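Local coordinates for protein carbohydrate kinase, pfkB family (Enterococcus faecalis, PDB 3KTN) that is probably a sugar kinase of the PfkB family, likely a 2-keto-3-deoxygluconate kinase, and binds a magnesium ion, at residues A[12-17]-A[92-97]; A[88-93]-A[103-108]; A[44-49]-A[317-322]. All blocks are in the same frame, centred on the assembly; numbering follows the deposited sequence.

Interaction 1. Residues A[12-17]-A[92-97]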
loop_
_atom_site.group_PDB
_atom_site.type_symbol
_atom_site.label_atom_id
_atom_site.label_comp_id
_atom_site.label_asym_id
_atom_site.label_seq_id
_atom_site.Cartn_x
_atom_site.Cartn_y
_atom_site.Cartn_z
HETATM N N MSE A 12 -8.279 1.183 23.091
HETATM C CA MSE A 12 -7.058 1.894 22.708
HETATM C C MSE A 12 -6.807 1.791 21.206
HETATM O O MSE A 12 -7.253 0.849 20.550
HETATM C CB MSE A 12 -5.832 1.312 23.419
HETATM C CG MSE A 12 -5.616 1.769 24.851
HETATM SE SE MSE A 12 -3.818 1.308 25.431
HETATM C CE MSE A 12 -2.924 2.966 25.029
ATOM N N LEU A 13 -6.075 2.765 20.684
ATOM C CA LEU A 13 -5.694 2.780 19.280
ATOM C C LEU A 13 -4.323 2.125 19.207
ATOM O O LEU A 13 -3.441 2.472 19.984
ATOM C CB LEU A 13 -5.543 4.214 18.767
ATOM C CG LEU A 13 -6.704 5.070 18.268
ATOM C CD1 LEU A 13 -7.957 4.786 19.038
ATOM C CD2 LEU A 13 -6.303 6.537 18.383
ATOM N N ARG A 14 -4.148 1.176 18.292
ATOM C CA ARG A 14 -2.845 0.552 18.105
ATOM C C ARG A 14 -2.366 0.919 16.710
ATOM O O ARG A 14 -3.094 0.747 15.733
ATOM C CB ARG A 14 -2.903 -0.972 18.223
ATOM C CG ARG A 14 -1.574 -1.619 17.826
ATOM C CD ARG A 14 -1.603 -3.144 17.896
ATOM N NE ARG A 14 -0.562 -3.724 17.050
ATOM C CZ ARG A 14 -0.228 -5.011 17.045
ATOM N NH1 ARG A 14 -0.849 -5.864 17.848
ATOM N NH2 ARG A 14 0.728 -5.450 16.230
ATOM N N PHE A 15 -1.145 1.432 16.622
ATOM C CA PHE A 15 -0.565 1.816 15.343
ATOM C C PHE A 15 0.578 0.851 15.050
ATOM O O PHE A 15 1.480 0.686 15.861
ATOM C CB PHE A 15 -0.034 3.248 15.409
ATOM C CG PHE A 15 -1.102 4.280 15.613
ATOM C CD1 PHE A 15 -2.008 4.575 14.597
ATOM C CD2 PHE A 15 -1.203 4.963 16.820
ATOM C CE1 PHE A 15 -2.997 5.541 14.777
ATOM C CE2 PHE A 15 -2.189 5.932 17.010
ATOM C CZ PHE A 15 -3.088 6.220 15.984
ATOM N N THR A 16 0.547 0.225 13.884
ATOM C CA THR A 16 1.583 -0.735 13.542
ATOM C C THR A 16 2.081 -0.541 12.124
ATOM O O THR A 16 1.280 -0.459 11.182
ATOM C CB THR A 16 1.046 -2.177 13.634
ATOM O OG1 THR A 16 0.350 -2.346 14.873
ATOM C CG2 THR A 16 2.196 -3.212 13.529
ATOM N N PRO A 17 3.405 -0.440 11.947
ATOM C CA PRO A 17 3.936 -0.273 10.588
ATOM C C PRO A 17 3.759 -1.647 9.926
ATOM O O PRO A 17 3.697 -2.666 10.611
ATOM C CB PRO A 17 5.414 0.053 10.820
ATOM C CG PRO A 17 5.456 0.607 12.232
ATOM C CD PRO A 17 4.460 -0.257 12.962
ATOM N N ALA A 92 3.225 -0.190 17.893
ATOM C CA ALA A 92 3.801 -1.518 18.024
ATOM C C ALA A 92 4.659 -1.819 16.803
ATOM O O ALA A 92 4.149 -1.980 15.696
ATOM C CB ALA A 92 2.693 -2.555 18.172
ATOM N N GLU A 93 5.969 -1.876 17.008
ATOM C CA GLU A 93 6.905 -2.174 15.924
ATOM C C GLU A 93 7.232 -3.652 16.070
ATOM O O GLU A 93 7.893 -4.050 17.025
ATOM C CB GLU A 93 8.168 -1.320 16.078
ATOM C CG GLU A 93 7.938 0.171 15.852
ATOM C CD GLU A 93 9.123 1.018 16.297
ATOM O OE1 GLU A 93 9.160 1.390 17.490
ATOM O OE2 GLU A 93 10.017 1.302 15.464
HETATM N N MSE A 94 6.761 -4.462 15.126
HETATM C CA MSE A 94 6.955 -5.910 15.187
HETATM C C MSE A 94 8.402 -6.374 15.069
HETATM O O MSE A 94 9.116 -6.005 14.138
HETATM C CB MSE A 94 6.098 -6.597 14.120
HETATM C CG MSE A 94 4.626 -6.191 14.168
HETATM SE SE MSE A 94 3.843 -6.353 15.955
HETATM C CE MSE A 94 4.265 -4.667 16.652
ATOM N N GLY A 95 8.818 -7.187 16.038
ATOM C CA GLY A 95 10.162 -7.725 16.049
ATOM C C GLY A 95 10.262 -8.975 15.188
ATOM O O GLY A 95 9.283 -9.417 14.573
ATOM N N TYR A 96 11.453 -9.554 15.160
ATOM C CA TYR A 96 11.725 -10.742 14.366
ATOM C C TYR A 96 12.952 -11.400 14.983
ATOM O O TYR A 96 13.914 -10.715 15.327
ATOM C CB TYR A 96 12.044 -10.327 12.930
ATOM C CG TYR A 96 12.216 -11.474 11.967
ATOM C CD1 TYR A 96 11.156 -11.908 11.174
ATOM C CD2 TYR A 96 13.447 -12.117 11.832
ATOM C CE1 TYR A 96 11.317 -12.951 10.262
ATOM C CE2 TYR A 96 13.620 -13.160 10.926
ATOM C CZ TYR A 96 12.550 -13.569 10.143
ATOM O OH TYR A 96 12.711 -14.583 9.230
ATOM N N GLY A 97 12.926 -12.718 15.119
ATOM C CA GLY A 97 14.067 -13.400 15.699
ATOM C C GLY A 97 14.442 -12.817 17.048
ATOM O O GLY A 97 13.583 -12.646 17.909
HETATM O O HOH W 1 6.202 -3.318 12.439
#
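A92 lies against the neighbouring strand, its methyl group under R14 NE and CZ, while T16 meets its carbonyl oxygen. The backbone sets this pairing: A92 N donates to F15 O at 2.8 Å, a nearly straight bond that links strand 12-16 to the parallel strand 88-93 at the point where the latter is about to end. Across this joint A92 CB points toward the partner segment and meets R14 NE at 3.6 Å.

R14 reaches it with CG anti to the backbone N (chi1 172°) and the rest of the chain extended, which brings the guanidinium over A92 CB and up to M94. R14 NE donates to T16 OG1 at 2.7 Å, with the hydroxyl close to the guanidinium plane; this helps to fix the rotation of the group. Its other two nitrogens form salt bridges with D316, through NH1, and with D274, through NH2. The side chain is therefore gripped by three partners and buried as well.

Selenomethionine M94 comes at R14 from the other direction. Its chain is bent at chi2 and chi3, and SE lies 3.3 Å from R14 NH2, oblique to the guanidinium. Lower on the same side chain, M94 CG packs at 3.9 Å on T16 CG2, the two side chains crossing at about a right angle. P17 CD and T16 CG2 both close on A92 O, while one water joins P17 O to M94 N where the chains diverge.

D274 and I276 contribute to the magnesium site, and the side chain of I276 is close to that of A92. R14, bonded to D274, probably belongs to the second shell and may help to position that residue. Two parallel strands of the small four-stranded sheet, set beside the metal site, are consistent with the lid of ribokinase-like PfkB kinases.

Interaction 2. Residues A[88-93]-A[103-108]. With SO4 (sulfate ion), chain B.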
loop_
_atom_site.group_PDB
_atom_site.type_symbol
_atom_site.label_atom_id
_atom_site.label_comp_id
_atom_site.label_asym_id
_atom_site.label_seq_id
_atom_site.Cartn_x
_atom_site.Cartn_y
_atom_site.Cartn_z
ATOM N N GLY A 88 -6.762 6.565 24.326
ATOM C CA GLY A 88 -5.407 6.110 24.599
ATOM C C GLY A 88 -4.859 5.391 23.378
ATOM O O GLY A 88 -5.630 4.907 22.552
ATOM N N SER A 89 -3.540 5.313 23.252
ATOM C CA SER A 89 -2.956 4.641 22.097
ATOM C C SER A 89 -1.533 4.178 22.335
ATOM O O SER A 89 -0.888 4.574 23.309
ATOM C CB SER A 89 -2.950 5.581 20.891
ATOM O OG SER A 89 -2.020 6.641 21.090
ATOM N N PHE A 90 -1.053 3.340 21.425
ATOM C CA PHE A 90 0.317 2.856 21.477
ATOM C C PHE A 90 0.780 2.426 20.089
ATOM O O PHE A 90 -0.030 2.106 19.214
ATOM C CB PHE A 90 0.455 1.703 22.484
ATOM C CG PHE A 90 -0.228 0.423 22.074
ATOM C CD1 PHE A 90 0.476 -0.570 21.390
ATOM C CD2 PHE A 90 -1.547 0.171 22.445
ATOM C CE1 PHE A 90 -0.120 -1.791 21.089
ATOM C CE2 PHE A 90 -2.153 -1.046 22.147
ATOM C CZ PHE A 90 -1.434 -2.030 21.470
ATOM N N PHE A 91 2.089 2.456 19.892
ATOM C CA PHE A 91 2.692 2.050 18.640
ATOM C C PHE A 91 3.305 0.685 18.888
ATOM O O PHE A 91 3.817 0.420 19.981
ATOM C CB PHE A 91 3.776 3.041 18.231
ATOM C CG PHE A 91 3.237 4.364 17.781
ATOM C CD1 PHE A 91 3.084 4.647 16.422
ATOM C CD2 PHE A 91 2.820 5.311 18.714
ATOM C CE1 PHE A 91 2.522 5.848 15.999
ATOM C CE2 PHE A 91 2.253 6.516 18.297
ATOM C CZ PHE A 91 2.104 6.781 16.935
ATOM N N ALA A 92 3.225 -0.190 17.893
ATOM C CA ALA A 92 3.801 -1.518 18.024
ATOM C C ALA A 92 4.659 -1.819 16.803
ATOM O O ALA A 92 4.149 -1.980 15.696
ATOM C CB ALA A 92 2.693 -2.555 18.172
ATOM N N GLU A 93 5.969 -1.876 17.008
ATOM C CA GLU A 93 6.905 -2.174 15.924
ATOM C C GLU A 93 7.232 -3.652 16.070
ATOM O O GLU A 93 7.893 -4.050 17.025
ATOM C CB GLU A 93 8.168 -1.320 16.078
ATOM C CG GLU A 93 7.938 0.171 15.852
ATOM C CD GLU A 93 9.123 1.018 16.297
ATOM O OE1 GLU A 93 9.160 1.390 17.490
ATOM O OE2 GLU A 93 10.017 1.302 15.464
ATOM N N VAL A 103 6.854 -1.785 21.986
ATOM C CA VAL A 103 5.586 -1.111 22.208
ATOM C C VAL A 103 5.869 0.235 22.864
ATOM O O VAL A 103 6.584 0.307 23.861
ATOM C CB VAL A 103 4.659 -1.949 23.111
ATOM C CG1 VAL A 103 3.445 -1.126 23.539
ATOM C CG2 VAL A 103 4.193 -3.187 22.352
ATOM N N THR A 104 5.327 1.303 22.290
ATOM C CA THR A 104 5.518 2.645 22.839
ATOM C C THR A 104 4.146 3.269 23.096
ATOM O O THR A 104 3.397 3.546 22.158
ATOM C CB THR A 104 6.296 3.537 21.865
ATOM O OG1 THR A 104 7.518 2.890 21.496
ATOM C CG2 THR A 104 6.612 4.877 22.510
ATOM N N TYR A 105 3.826 3.488 24.370
ATOM C CA TYR A 105 2.542 4.063 24.771
ATOM C C TYR A 105 2.494 5.577 24.668
ATOM O O TYR A 105 3.508 6.255 24.823
ATOM C CB TYR A 105 2.220 3.694 26.225
ATOM C CG TYR A 105 1.950 2.233 26.457
ATOM C CD1 TYR A 105 0.700 1.678 26.179
ATOM C CD2 TYR A 105 2.948 1.397 26.939
ATOM C CE1 TYR A 105 0.458 0.318 26.381
ATOM C CE2 TYR A 105 2.718 0.045 27.140
ATOM C CZ TYR A 105 1.476 -0.488 26.858
ATOM O OH TYR A 105 1.279 -1.839 27.026
ATOM N N GLN A 106 1.303 6.097 24.402
ATOM C CA GLN A 106 1.076 7.537 24.339
ATOM C C GLN A 106 0.196 7.813 25.562
ATOM O O GLN A 106 -0.023 6.907 26.361
ATOM C CB GLN A 106 0.346 7.907 23.052
ATOM C CG GLN A 106 1.255 7.987 21.836
ATOM C CD GLN A 106 1.841 9.373 21.634
ATOM O OE1 GLN A 106 2.824 9.751 22.282
ATOM N NE2 GLN A 106 1.226 10.151 20.731
ATOM N N ASN A 107 -0.304 9.036 25.714
ATOM C CA ASN A 107 -1.141 9.358 26.867
ATOM C C ASN A 107 -2.325 8.418 26.974
ATOM O O ASN A 107 -3.091 8.238 26.026
ATOM C CB ASN A 107 -1.659 10.795 26.805
ATOM C CG ASN A 107 -2.523 11.148 28.008
ATOM O OD1 ASN A 107 -3.630 10.633 28.167
ATOM N ND2 ASN A 107 -2.008 12.016 28.872
ATOM N N ARG A 108 -2.486 7.840 28.154
ATOM C CA ARG A 108 -3.565 6.900 28.388
ATOM C C ARG A 108 -4.572 7.367 29.442
ATOM O O ARG A 108 -5.767 7.121 29.311
ATOM C CB ARG A 108 -2.948 5.576 28.805
ATOM C CG ARG A 108 -3.776 4.357 28.531
ATOM C CD ARG A 108 -2.877 3.144 28.663
ATOM N NE ARG A 108 -3.628 1.899 28.666
ATOM C CZ ARG A 108 -3.078 0.712 28.878
ATOM N NH1 ARG A 108 -1.770 0.616 29.104
ATOM N NH2 ARG A 108 -3.831 -0.373 28.858
HETATM S S SO4 B . -1.508 -3.101 29.068
HETATM O O1 SO4 B . -0.519 -3.297 30.145
HETATM O O2 SO4 B . -1.772 -4.385 28.403
HETATM O O3 SO4 B . -2.763 -2.576 29.636
HETATM O O4 SO4 B . -0.969 -2.123 28.108
HETATM O O HOH W 2 -0.996 8.641 19.393
HETATM O O HOH W 3 7.125 1.285 19.472
#
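F91 and T104 clasp each other by two backbone bonds: F91 N donates to T104 O at 2.8 Å and T104 N returns to F91 O at 2.9 Å. A third bond, from Q106 N to S89 O at 2.9 Å, continues the ladder past the end of strand 101-105. At that end R108 and Y105 hold a sulfate ion, probably from the crystallisation liquor. R108 NH2 gives it a nearly straight bond to O3 at 2.6 Å, R108 NH1 binds O4, and Y105 OH makes a weak bond to the same O4; R171 also contributes. The extended R108 chain presents its guanidinium edge to the ion, while NE forms a salt bridge with E10.

The two segments form an antiparallel beta hairpin, with F91 and T104 as a hydrogen-bonded pair between the non-hydrogen-bonded pairs F90-Y105 and A92-V103. V103 and T104 also pair with a parallel strand of the third subunit, so the sheet runs on across that interface.

Side chains alternate between the faces. On one, F90 has CG between the backbone N and the carbonyl carbon (chi1 69°), and its ring meets V103, with F90 CD1 at 3.7 Å from V103 CG1. F90 CB touches Y105 CD1 at 3.7 Å, and the two rings are inclined at 49°. On the other face Q106 CG comes in the plane of the F91 ring, 4.0 Å from CE2. A water bridges S89 OG and Q106 NE2, which also donates to I87 O of the second subunit.

Interaction 3. Residues A[44-49]-A[317-322]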
loop_
_atom_site.group_PDB
_atom_site.type_symbol
_atom_site.label_atom_id
_atom_site.label_comp_id
_atom_site.label_asym_id
_atom_site.label_seq_id
_atom_site.Cartn_x
_atom_site.Cartn_y
_atom_site.Cartn_z
ATOM N N LEU A 44 -14.927 -13.811 22.086
ATOM C CA LEU A 44 -16.141 -14.454 22.593
ATOM C C LEU A 44 -17.309 -14.262 21.610
ATOM O O LEU A 44 -18.137 -15.157 21.438
ATOM C CB LEU A 44 -16.500 -13.891 23.973
ATOM C CG LEU A 44 -15.529 -14.268 25.102
ATOM C CD1 LEU A 44 -15.917 -13.561 26.395
ATOM C CD2 LEU A 44 -15.535 -15.780 25.293
ATOM N N ALA A 45 -17.375 -13.100 20.963
ATOM C CA ALA A 45 -18.438 -12.856 19.987
ATOM C C ALA A 45 -18.214 -13.791 18.799
ATOM O O ALA A 45 -19.166 -14.296 18.202
ATOM C CB ALA A 45 -18.425 -11.395 19.531
ATOM N N HIS A 46 -16.952 -14.028 18.458
ATOM C CA HIS A 46 -16.645 -14.931 17.358
ATOM C C HIS A 46 -16.946 -16.370 17.758
ATOM O O HIS A 46 -17.080 -17.244 16.903
ATOM C CB HIS A 46 -15.181 -14.789 16.928
ATOM C CG HIS A 46 -14.966 -13.716 15.907
ATOM N ND1 HIS A 46 -15.190 -12.383 16.173
ATOM C CD2 HIS A 46 -14.620 -13.787 14.600
ATOM C CE1 HIS A 46 -14.997 -11.678 15.072
ATOM N NE2 HIS A 46 -14.653 -12.510 14.104
ATOM N N PHE A 47 -17.037 -16.609 19.065
ATOM C CA PHE A 47 -17.367 -17.934 19.572
ATOM C C PHE A 47 -18.891 -18.009 19.674
ATOM O O PHE A 47 -19.453 -18.981 20.184
ATOM C CB PHE A 47 -16.733 -18.176 20.949
ATOM C CG PHE A 47 -15.252 -18.458 20.906
ATOM C CD1 PHE A 47 -14.658 -19.014 19.773
ATOM C CD2 PHE A 47 -14.458 -18.225 22.027
ATOM C CE1 PHE A 47 -13.294 -19.341 19.758
ATOM C CE2 PHE A 47 -13.095 -18.547 22.022
ATOM C CZ PHE A 47 -12.516 -19.106 20.883
ATOM N N GLN A 48 -19.543 -16.954 19.191
ATOM C CA GLN A 48 -20.996 -16.850 19.154
ATOM C C GLN A 48 -21.743 -16.597 20.463
ATOM O O GLN A 48 -22.856 -17.074 20.650
ATOM C CB GLN A 48 -21.584 -18.076 18.451
ATOM C CG GLN A 48 -21.039 -18.259 17.043
ATOM C CD GLN A 48 -21.793 -19.310 16.256
ATOM O OE1 GLN A 48 -22.966 -19.132 15.929
ATOM N NE2 GLN A 48 -21.120 -20.415 15.946
ATOM N N LEU A 49 -21.131 -15.845 21.366
ATOM C CA LEU A 49 -21.790 -15.495 22.611
ATOM C C LEU A 49 -22.184 -14.040 22.437
ATOM O O LEU A 49 -21.601 -13.333 21.616
ATOM C CB LEU A 49 -20.837 -15.630 23.799
ATOM C CG LEU A 49 -20.304 -17.029 24.100
ATOM C CD1 LEU A 49 -19.451 -16.978 25.358
ATOM C CD2 LEU A 49 -21.464 -17.994 24.285
ATOM N N ILE A 317 -6.457 -8.469 18.349
ATOM C CA ILE A 317 -7.733 -9.175 18.314
ATOM C C ILE A 317 -7.648 -10.636 17.905
ATOM O O ILE A 317 -7.215 -10.951 16.800
ATOM C CB ILE A 317 -8.738 -8.487 17.359
ATOM C CG1 ILE A 317 -8.743 -6.968 17.578
ATOM C CG2 ILE A 317 -10.137 -9.049 17.598
ATOM C CD1 ILE A 317 -9.301 -6.535 18.906
ATOM N N PRO A 318 -8.070 -11.549 18.799
ATOM C CA PRO A 318 -8.050 -12.990 18.517
ATOM C C PRO A 318 -9.316 -13.296 17.721
ATOM O O PRO A 318 -10.406 -13.416 18.293
ATOM C CB PRO A 318 -8.097 -13.633 19.912
ATOM C CG PRO A 318 -7.726 -12.505 20.860
ATOM C CD PRO A 318 -8.357 -11.303 20.219
ATOM N N LEU A 319 -9.171 -13.391 16.404
ATOM C CA LEU A 319 -10.291 -13.657 15.509
ATOM C C LEU A 319 -10.371 -15.145 15.169
ATOM O O LEU A 319 -10.078 -15.555 14.038
ATOM C CB LEU A 319 -10.128 -12.831 14.227
ATOM C CG LEU A 319 -10.088 -11.306 14.415
ATOM C CD1 LEU A 319 -9.521 -10.646 13.178
ATOM C CD2 LEU A 319 -11.480 -10.777 14.700
ATOM N N THR A 320 -10.767 -15.947 16.156
ATOM C CA THR A 320 -10.886 -17.391 15.985
ATOM C C THR A 320 -12.312 -17.867 16.240
ATOM O O THR A 320 -13.104 -17.176 16.877
ATOM C CB THR A 320 -9.933 -18.155 16.947
ATOM O OG1 THR A 320 -10.188 -17.756 18.302
ATOM C CG2 THR A 320 -8.481 -17.859 16.603
ATOM N N THR A 321 -12.639 -19.044 15.718
ATOM C CA THR A 321 -13.964 -19.618 15.907
ATOM C C THR A 321 -13.806 -20.980 16.577
ATOM O O THR A 321 -12.719 -21.563 16.563
ATOM C CB THR A 321 -14.691 -19.816 14.566
ATOM O OG1 THR A 321 -13.994 -20.798 13.790
ATOM C CG2 THR A 321 -14.747 -18.506 13.791
ATOM N N VAL A 322 -14.888 -21.482 17.163
ATOM C CA VAL A 322 -14.861 -22.778 17.836
ATOM C C VAL A 322 -14.458 -23.882 16.868
ATOM O O VAL A 322 -13.655 -24.751 17.209
ATOM C CB VAL A 322 -16.239 -23.118 18.461
ATOM C CG1 VAL A 322 -16.193 -24.497 19.126
ATOM C CG2 VAL A 322 -16.608 -22.069 19.492
HETATM O O HOH W 4 -17.497 -19.865 16.664
#
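F47 sends its ring along the backbone of residues 320-322, and the atoms along one side of it meet V322, T321 and T320 in turn. Its CG stands anti to the carbonyl carbon (chi1 -76°), beside the backbone N, as the ring turns to these residues. F47 CB and CG, at the base, rest near V322 CG2. One step out, F47 CD1 touches V322 CG2 at 3.6 Å and lies equally near V322 N. F47 CE1 follows the chain back, 3.6 Å from T320 O, and T321 C sits at the ring edge. At the tip, F47 CZ is 3.7 Å from T320 OG1, the two side chains lying side by side and pointing the same way; that hydroxyl is hydrogen-bonded to N306. Y288 and F302, from helices 278-291 and 296-310, bring their own rings to F47.

H46 meets the same carbonyl, T320 O, with CB at 3.2 Å, and the preceding L319, whose CD2 lies 3.6 Å from H46 CE1. The imidazole is held by A42 O at ND1 and by E24 of the fourth subunit at NE2, which may favour the doubly protonated ring. A water accepts from V322 N and donates to H46 O.

The contact joins two helix ends: helix 36-46 closes in a Schellman motif, with Q48 at positive phi, against the N-terminus of helix 322-330, where N-cap residue T321 caps Q324 N through OG1.

Interactions 1 and 2 lie in one small sheet, their centres 9 Å apart, and share A92 and E93: strand 88-93 pairs with 12-16 on one flank and with 101-105 on the other. Both also reach the second subunit, so this sheet is part of an interface as well as a neighbour of the metal site. Interaction 3 is separate, with its centre 22 Å from interaction 1 and 25 Å from interaction 2, among the helices. Along the chain, interaction 2 is nested within the loop that interaction 3 closes, whereas the segments of interactions 1 and 3 alternate. The chain thus leaves the small sheet for helix 36-46, returns to it, and much later comes back to the end of that helix at 317-322.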